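Local atomic coordinates of Puf (Pumilio/fbf) domain-containing protein 7, confirmed by transcript evidence (PDB entry 3V71), a protein that binds a consensus sequence in mRNA 3'-UTRs to modulate expression and stability, acting redundantly with two relatives in oocyte formation, early embryonic divisions and maternal mRNA repression. Residues R48-F62 and L81-M94. Sequence-based numbering, arbitrary orientation.
Sequences RKAVFEKFTESTTLF and LATPAEQRELLRQM
The Phe-52 ring is sandwiched between Glu-86 and Thr-56: Glu-86 CG lies over one face, 4.1 Å from the ring centroid in a CH-pi contact, Thr-56 CG2 of its own helix covers the opposite face, and Glu-89 CB meets the edge in plane. Phe-62 receives Gln-93 CB over one face, 15° off the ring normal. In this PUF domain, built of Pumilio repeats, helix 84-94 packs on helix 48-56 and on the start of the next helix, 59-62. Helices 48-56 and 84-94 run nearly parallel, 13° apart; their axes come within 11.0 Å, with the Phe-52 ring between them. Leu-90 joins the two rings, its CG 3.9 Å from Phe-52 CZ and its CD2 equally close to Phe-62 CE1. The nearest RNA atom is about 21 Å away, so the contact belongs to the scaffold.

At one end Arg-48, extended from CG to NE with CG anti to the backbone N (chi1 165°), grips Glu-86 side-on. Arg-48 NE (3.0 Å) and NH2 both donate to Glu-86 OE2 in a salt bridge, NE on its syn lone pair and NH2 from above the carboxylate plane. NH2 also donates to Leu-81 O, while NH1 bonds Pro-40 O, so all three guanidinium nitrogens are engaged. A methionine in place of Arg-48 would probably leave the buried Glu-86 carboxylate without its countercharge and Leu-81 O without this donor. Thr-83 is the N-cap of helix 84-94, its OG1 accepting from Glu-86 N. At the other end Gln-93, bent at chi2, turns its amide to helix 59-62, where Thr-59 OG1 donates to Gln-93 OE1 at 2.9 Å, tilted from the carbonyl plane.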
loop_
_atom_site.group_PDB
_atom_site.type_symbol
_atom_site.label_atom_id
_atom_site.label_comp_id
_atom_site.label_asym_id
_atom_site.label_seq_id
_atom_site.Cartn_x
_atom_site.Cartn_y
_atom_site.Cartn_z
ATOM N N ARG A 48 -40.402 -8.114 2.880
ATOM C CA ARG A 48 -39.079 -7.829 2.341
ATOM C C ARG A 48 -39.106 -7.378 0.885
ATOM O O ARG A 48 -38.327 -6.515 0.481
ATOM C CB ARG A 48 -38.174 -9.047 2.471
ATOM C CG ARG A 48 -36.931 -8.946 1.630
ATOM C CD ARG A 48 -35.891 -9.937 2.076
ATOM N NE ARG A 48 -34.998 -10.293 0.982
ATOM C CZ ARG A 48 -33.867 -10.966 1.143
ATOM N NH1 ARG A 48 -33.493 -11.342 2.361
ATOM N NH2 ARG A 48 -33.111 -11.257 0.092
ATOM N N LYS A 49 -39.985 -7.973 0.091
ATOM C CA LYS A 49 -40.119 -7.568 -1.300
ATOM C C LYS A 49 -40.601 -6.128 -1.355
ATOM O O LYS A 49 -40.192 -5.353 -2.215
ATOM C CB LYS A 49 -41.107 -8.475 -2.038
ATOM C CG LYS A 49 -40.711 -9.942 -2.080
ATOM C CD LYS A 49 -41.314 -10.627 -3.301
ATOM C CE LYS A 49 -40.502 -11.845 -3.732
ATOM N NZ LYS A 49 -40.421 -12.880 -2.662
ATOM N N ALA A 50 -41.474 -5.779 -0.415
ATOM C CA ALA A 50 -42.090 -4.458 -0.387
ATOM C C ALA A 50 -41.087 -3.395 0.016
ATOM O O ALA A 50 -41.043 -2.320 -0.576
ATOM C CB ALA A 50 -43.282 -4.448 0.565
ATOM N N VAL A 51 -40.290 -3.707 1.034
ATOM C CA VAL A 51 -39.273 -2.797 1.543
ATOM C C VAL A 51 -38.150 -2.583 0.538
ATOM O O VAL A 51 -37.717 -1.461 0.302
ATOM C CB VAL A 51 -38.661 -3.336 2.836
ATOM C CG1 VAL A 51 -37.539 -2.441 3.285
ATOM C CG2 VAL A 51 -39.721 -3.450 3.909
ATOM N N PHE A 52 -37.682 -3.678 -0.046
ATOM C CA PHE A 52 -36.648 -3.623 -1.061
ATOM C C PHE A 52 -37.071 -2.736 -2.225
ATOM O O PHE A 52 -36.295 -1.927 -2.726
ATOM C CB PHE A 52 -36.335 -5.031 -1.571
ATOM C CG PHE A 52 -35.193 -5.078 -2.543
ATOM C CD1 PHE A 52 -33.893 -5.254 -2.096
ATOM C CD2 PHE A 52 -35.417 -4.929 -3.900
ATOM C CE1 PHE A 52 -32.835 -5.285 -2.984
ATOM C CE2 PHE A 52 -34.366 -4.957 -4.795
ATOM C CZ PHE A 52 -33.069 -5.136 -4.336
ATOM N N GLU A 53 -38.311 -2.896 -2.657
ATOM C CA GLU A 53 -38.806 -2.136 -3.790
ATOM C C GLU A 53 -39.026 -0.671 -3.441
ATOM O O GLU A 53 -38.802 0.210 -4.270
ATOM C CB GLU A 53 -40.072 -2.783 -4.339
ATOM C CG GLU A 53 -39.793 -4.186 -4.873
ATOM C CD GLU A 53 -40.906 -4.738 -5.742
ATOM O OE1 GLU A 53 -42.072 -4.315 -5.568
ATOM O OE2 GLU A 53 -40.602 -5.597 -6.603
ATOM N N LYS A 54 -39.439 -0.413 -2.203
ATOM C CA LYS A 54 -39.657 0.949 -1.738
ATOM C C LYS A 54 -38.348 1.729 -1.683
ATOM O O LYS A 54 -38.322 2.941 -1.925
ATOM C CB LYS A 54 -40.313 0.944 -0.364
ATOM C CG LYS A 54 -40.767 2.317 0.096
ATOM C CD LYS A 54 -41.830 2.904 -0.838
ATOM C CE LYS A 54 -42.186 4.350 -0.458
ATOM N NZ LYS A 54 -41.028 5.299 -0.557
ATOM N N PHE A 55 -37.263 1.027 -1.364
ATOM C CA PHE A 55 -35.942 1.646 -1.279
ATOM C C PHE A 55 -35.336 1.860 -2.653
ATOM O O PHE A 55 -34.717 2.884 -2.915
ATOM C CB PHE A 55 -34.998 0.789 -0.435
ATOM C CG PHE A 55 -35.170 0.970 1.047
ATOM C CD1 PHE A 55 -35.531 2.206 1.576
ATOM C CD2 PHE A 55 -34.970 -0.090 1.914
ATOM C CE1 PHE A 55 -35.693 2.379 2.944
ATOM C CE2 PHE A 55 -35.131 0.075 3.284
ATOM C CZ PHE A 55 -35.495 1.311 3.800
ATOM N N THR A 56 -35.545 0.888 -3.533
ATOM C CA THR A 56 -34.857 0.844 -4.814
ATOM C C THR A 56 -35.681 1.381 -5.985
ATOM O O THR A 56 -35.188 1.447 -7.112
ATOM C CB THR A 56 -34.438 -0.591 -5.132
ATOM O OG1 THR A 56 -35.607 -1.383 -5.373
ATOM C CG2 THR A 56 -33.675 -1.178 -3.956
ATOM N N GLU A 57 -36.930 1.758 -5.727
ATOM C CA GLU A 57 -37.798 2.239 -6.797
ATOM C C GLU A 57 -37.301 3.565 -7.375
ATOM O O GLU A 57 -37.408 3.797 -8.577
ATOM C CB GLU A 57 -39.244 2.373 -6.316
ATOM C CG GLU A 57 -39.475 3.504 -5.322
ATOM C CD GLU A 57 -40.902 3.539 -4.771
ATOM O OE1 GLU A 57 -41.609 2.505 -4.859
ATOM O OE2 GLU A 57 -41.312 4.604 -4.247
ATOM N N SER A 58 -36.743 4.420 -6.521
ATOM C CA SER A 58 -36.304 5.749 -6.938
ATOM C C SER A 58 -34.788 5.917 -6.899
ATOM O O SER A 58 -34.145 5.692 -5.877
ATOM C CB SER A 58 -36.966 6.823 -6.070
ATOM O OG SER A 58 -36.386 8.099 -6.288
ATOM N N THR A 59 -34.223 6.337 -8.019
ATOM C CA THR A 59 -32.791 6.581 -8.099
ATOM C C THR A 59 -32.355 7.659 -7.112
ATOM O O THR A 59 -31.373 7.502 -6.388
ATOM C CB THR A 59 -32.390 6.993 -9.526
ATOM O OG1 THR A 59 -32.306 5.822 -10.348
ATOM C CG2 THR A 59 -31.045 7.714 -9.527
ATOM N N THR A 60 -33.099 8.754 -7.092
ATOM C CA THR A 60 -32.804 9.868 -6.210
ATOM C C THR A 60 -32.792 9.437 -4.750
ATOM O O THR A 60 -31.881 9.763 -3.995
ATOM C CB THR A 60 -33.856 10.960 -6.380
ATOM O OG1 THR A 60 -33.910 11.355 -7.756
ATOM C CG2 THR A 60 -33.539 12.159 -5.500
ATOM N N LEU A 61 -33.817 8.705 -4.347
ATOM C CA LEU A 61 -33.959 8.354 -2.947
ATOM C C LEU A 61 -32.908 7.345 -2.550
ATOM O O LEU A 61 -32.374 7.396 -1.444
ATOM C CB LEU A 61 -35.359 7.808 -2.666
ATOM C CG LEU A 61 -36.297 8.764 -1.921
ATOM C CD1 LEU A 61 -36.648 9.985 -2.760
ATOM C CD2 LEU A 61 -37.554 8.030 -1.511
ATOM N N PHE A 62 -32.616 6.430 -3.466
ATOM C CA PHE A 62 -31.655 5.370 -3.216
ATOM C C PHE A 62 -30.246 5.936 -3.084
ATOM O O PHE A 62 -29.523 5.622 -2.141
ATOM C CB PHE A 62 -31.711 4.333 -4.335
ATOM C CG PHE A 62 -30.548 3.393 -4.340
ATOM C CD1 PHE A 62 -30.609 2.190 -3.658
ATOM C CD2 PHE A 62 -29.381 3.717 -5.021
ATOM C CE1 PHE A 62 -29.531 1.324 -3.659
ATOM C CE2 PHE A 62 -28.298 2.858 -5.023
ATOM C CZ PHE A 62 -28.374 1.658 -4.341
ATOM N N LEU A 81 -27.674 -9.590 1.852
ATOM C CA LEU A 81 -28.759 -10.567 1.738
ATOM C C LEU A 81 -29.354 -10.644 0.327
ATOM O O LEU A 81 -30.256 -11.436 0.072
ATOM C CB LEU A 81 -29.865 -10.265 2.755
ATOM C CG LEU A 81 -29.587 -10.500 4.247
ATOM C CD1 LEU A 81 -28.778 -9.372 4.861
ATOM C CD2 LEU A 81 -30.887 -10.672 5.010
ATOM N N ALA A 82 -28.839 -9.833 -0.588
ATOM C CA ALA A 82 -29.428 -9.712 -1.918
ATOM C C ALA A 82 -29.385 -11.000 -2.734
ATOM O O ALA A 82 -28.326 -11.595 -2.930
ATOM C CB ALA A 82 -28.776 -8.570 -2.692
ATOM N N THR A 83 -30.549 -11.423 -3.213
ATOM C CA THR A 83 -30.623 -12.532 -4.149
ATOM C C THR A 83 -30.078 -12.032 -5.478
ATOM O O THR A 83 -29.907 -10.829 -5.662
ATOM C CB THR A 83 -32.079 -13.019 -4.333
ATOM O OG1 THR A 83 -32.780 -12.142 -5.224
ATOM C CG2 THR A 83 -32.799 -13.058 -3.001
ATOM N N PRO A 84 -29.785 -12.952 -6.408
ATOM C CA PRO A 84 -29.375 -12.534 -7.752
ATOM C C PRO A 84 -30.295 -11.448 -8.313
ATOM O O PRO A 84 -29.825 -10.404 -8.762
ATOM C CB PRO A 84 -29.514 -13.823 -8.563
ATOM C CG PRO A 84 -29.198 -14.897 -7.574
ATOM C CD PRO A 84 -29.746 -14.417 -6.249
ATOM N N ALA A 85 -31.598 -11.698 -8.277
ATOM C CA ALA A 85 -32.573 -10.742 -8.779
ATOM C C ALA A 85 -32.452 -9.392 -8.076
ATOM O O ALA A 85 -32.529 -8.339 -8.714
ATOM C CB ALA A 85 -33.975 -11.296 -8.618
ATOM N N GLU A 86 -32.278 -9.428 -6.757
ATOM C CA GLU A 86 -32.100 -8.205 -5.984
ATOM C C GLU A 86 -30.822 -7.475 -6.408
ATOM O O GLU A 86 -30.818 -6.258 -6.581
ATOM C CB GLU A 86 -32.067 -8.506 -4.482
ATOM C CG GLU A 86 -33.347 -9.099 -3.928
ATOM C CD GLU A 86 -33.411 -9.060 -2.401
ATOM O OE1 GLU A 86 -32.484 -8.504 -1.774
ATOM O OE2 GLU A 86 -34.396 -9.576 -1.822
ATOM N N GLN A 87 -29.739 -8.225 -6.582
ATOM C CA GLN A 87 -28.462 -7.633 -6.951
ATOM C C GLN A 87 -28.543 -6.865 -8.259
ATOM O O GLN A 87 -27.817 -5.892 -8.453
ATOM C CB GLN A 87 -27.388 -8.703 -7.081
ATOM C CG GLN A 87 -27.077 -9.458 -5.815
ATOM C CD GLN A 87 -26.227 -10.662 -6.109
ATOM O OE1 GLN A 87 -25.852 -10.884 -7.256
ATOM N NE2 GLN A 87 -25.923 -11.451 -5.087
ATOM N N ARG A 88 -29.403 -7.313 -9.168
ATOM C CA ARG A 88 -29.504 -6.662 -10.469
ATOM C C ARG A 88 -30.235 -5.332 -10.343
ATOM O O ARG A 88 -29.972 -4.387 -11.090
ATOM C CB ARG A 88 -30.186 -7.568 -11.491
ATOM C CG ARG A 88 -29.515 -8.915 -11.660
ATOM C CD ARG A 88 -30.091 -9.680 -12.848
ATOM N NE ARG A 88 -30.001 -11.130 -12.671
ATOM C CZ ARG A 88 -30.977 -11.892 -12.172
ATOM N NH1 ARG A 88 -32.132 -11.349 -11.798
ATOM N NH2 ARG A 88 -30.799 -13.204 -12.048
ATOM N N GLU A 89 -31.150 -5.256 -9.387
ATOM C CA GLU A 89 -31.835 -4.001 -9.126
ATOM C C GLU A 89 -30.880 -3.014 -8.483
ATOM O O GLU A 89 -30.794 -1.862 -8.905
ATOM C CB GLU A 89 -33.077 -4.212 -8.256
ATOM C CG GLU A 89 -34.365 -4.221 -9.061
ATOM C CD GLU A 89 -34.432 -3.060 -10.046
ATOM O OE1 GLU A 89 -34.166 -3.287 -11.250
ATOM O OE2 GLU A 89 -34.741 -1.924 -9.619
ATOM N N LEU A 90 -30.156 -3.475 -7.469
ATOM C CA LEU A 90 -29.154 -2.644 -6.810
ATOM C C LEU A 90 -28.127 -2.176 -7.828
ATOM O O LEU A 90 -27.727 -1.012 -7.842
ATOM C CB LEU A 90 -28.476 -3.420 -5.682
ATOM C CG LEU A 90 -29.409 -3.788 -4.527
ATOM C CD1 LEU A 90 -28.855 -4.928 -3.685
ATOM C CD2 LEU A 90 -29.695 -2.569 -3.670
ATOM N N LEU A 91 -27.724 -3.096 -8.693
ATOM C CA LEU A 91 -26.735 -2.815 -9.717
ATOM C C LEU A 91 -27.199 -1.678 -10.607
ATOM O O LEU A 91 -26.475 -0.710 -10.824
ATOM C CB LEU A 91 -26.494 -4.072 -10.555
ATOM C CG LEU A 91 -25.301 -4.023 -11.502
ATOM C CD1 LEU A 91 -24.100 -3.442 -10.780
ATOM C CD2 LEU A 91 -25.002 -5.412 -12.015
ATOM N N ARG A 92 -28.412 -1.805 -11.127
ATOM C CA ARG A 92 -28.936 -0.818 -12.050
ATOM C C ARG A 92 -28.961 0.543 -11.399
ATOM O O ARG A 92 -28.568 1.535 -12.003
ATOM C CB ARG A 92 -30.347 -1.187 -12.491
ATOM C CG ARG A 92 -30.945 -0.181 -13.456
ATOM C CD ARG A 92 -32.291 -0.634 -13.990
ATOM N NE ARG A 92 -33.327 -0.633 -12.963
ATOM C CZ ARG A 92 -33.798 0.469 -12.385
ATOM N NH1 ARG A 92 -33.302 1.659 -12.721
ATOM N NH2 ARG A 92 -34.755 0.384 -11.461
ATOM N N GLN A 93 -29.430 0.575 -10.156
ATOM C CA GLN A 93 -29.621 1.821 -9.428
ATOM C C GLN A 93 -28.308 2.505 -9.090
ATOM O O GLN A 93 -28.222 3.733 -9.085
ATOM C CB GLN A 93 -30.438 1.579 -8.159
ATOM C CG GLN A 93 -31.932 1.458 -8.416
ATOM C CD GLN A 93 -32.511 2.683 -9.108
ATOM O OE1 GLN A 93 -32.245 2.933 -10.285
ATOM N NE2 GLN A 93 -33.307 3.451 -8.377
ATOM N N MET A 94 -27.288 1.706 -8.801
ATOM C CA MET A 94 -25.957 2.243 -8.593
ATOM C C MET A 94 -25.486 2.960 -9.850
ATOM O O MET A 94 -25.097 4.127 -9.812
ATOM C CB MET A 94 -24.986 1.128 -8.227
ATOM C CG MET A 94 -25.271 0.505 -6.874
ATOM S SD MET A 94 -23.955 -0.596 -6.324
ATOM C CE MET A 94 -24.096 -1.911 -7.533
#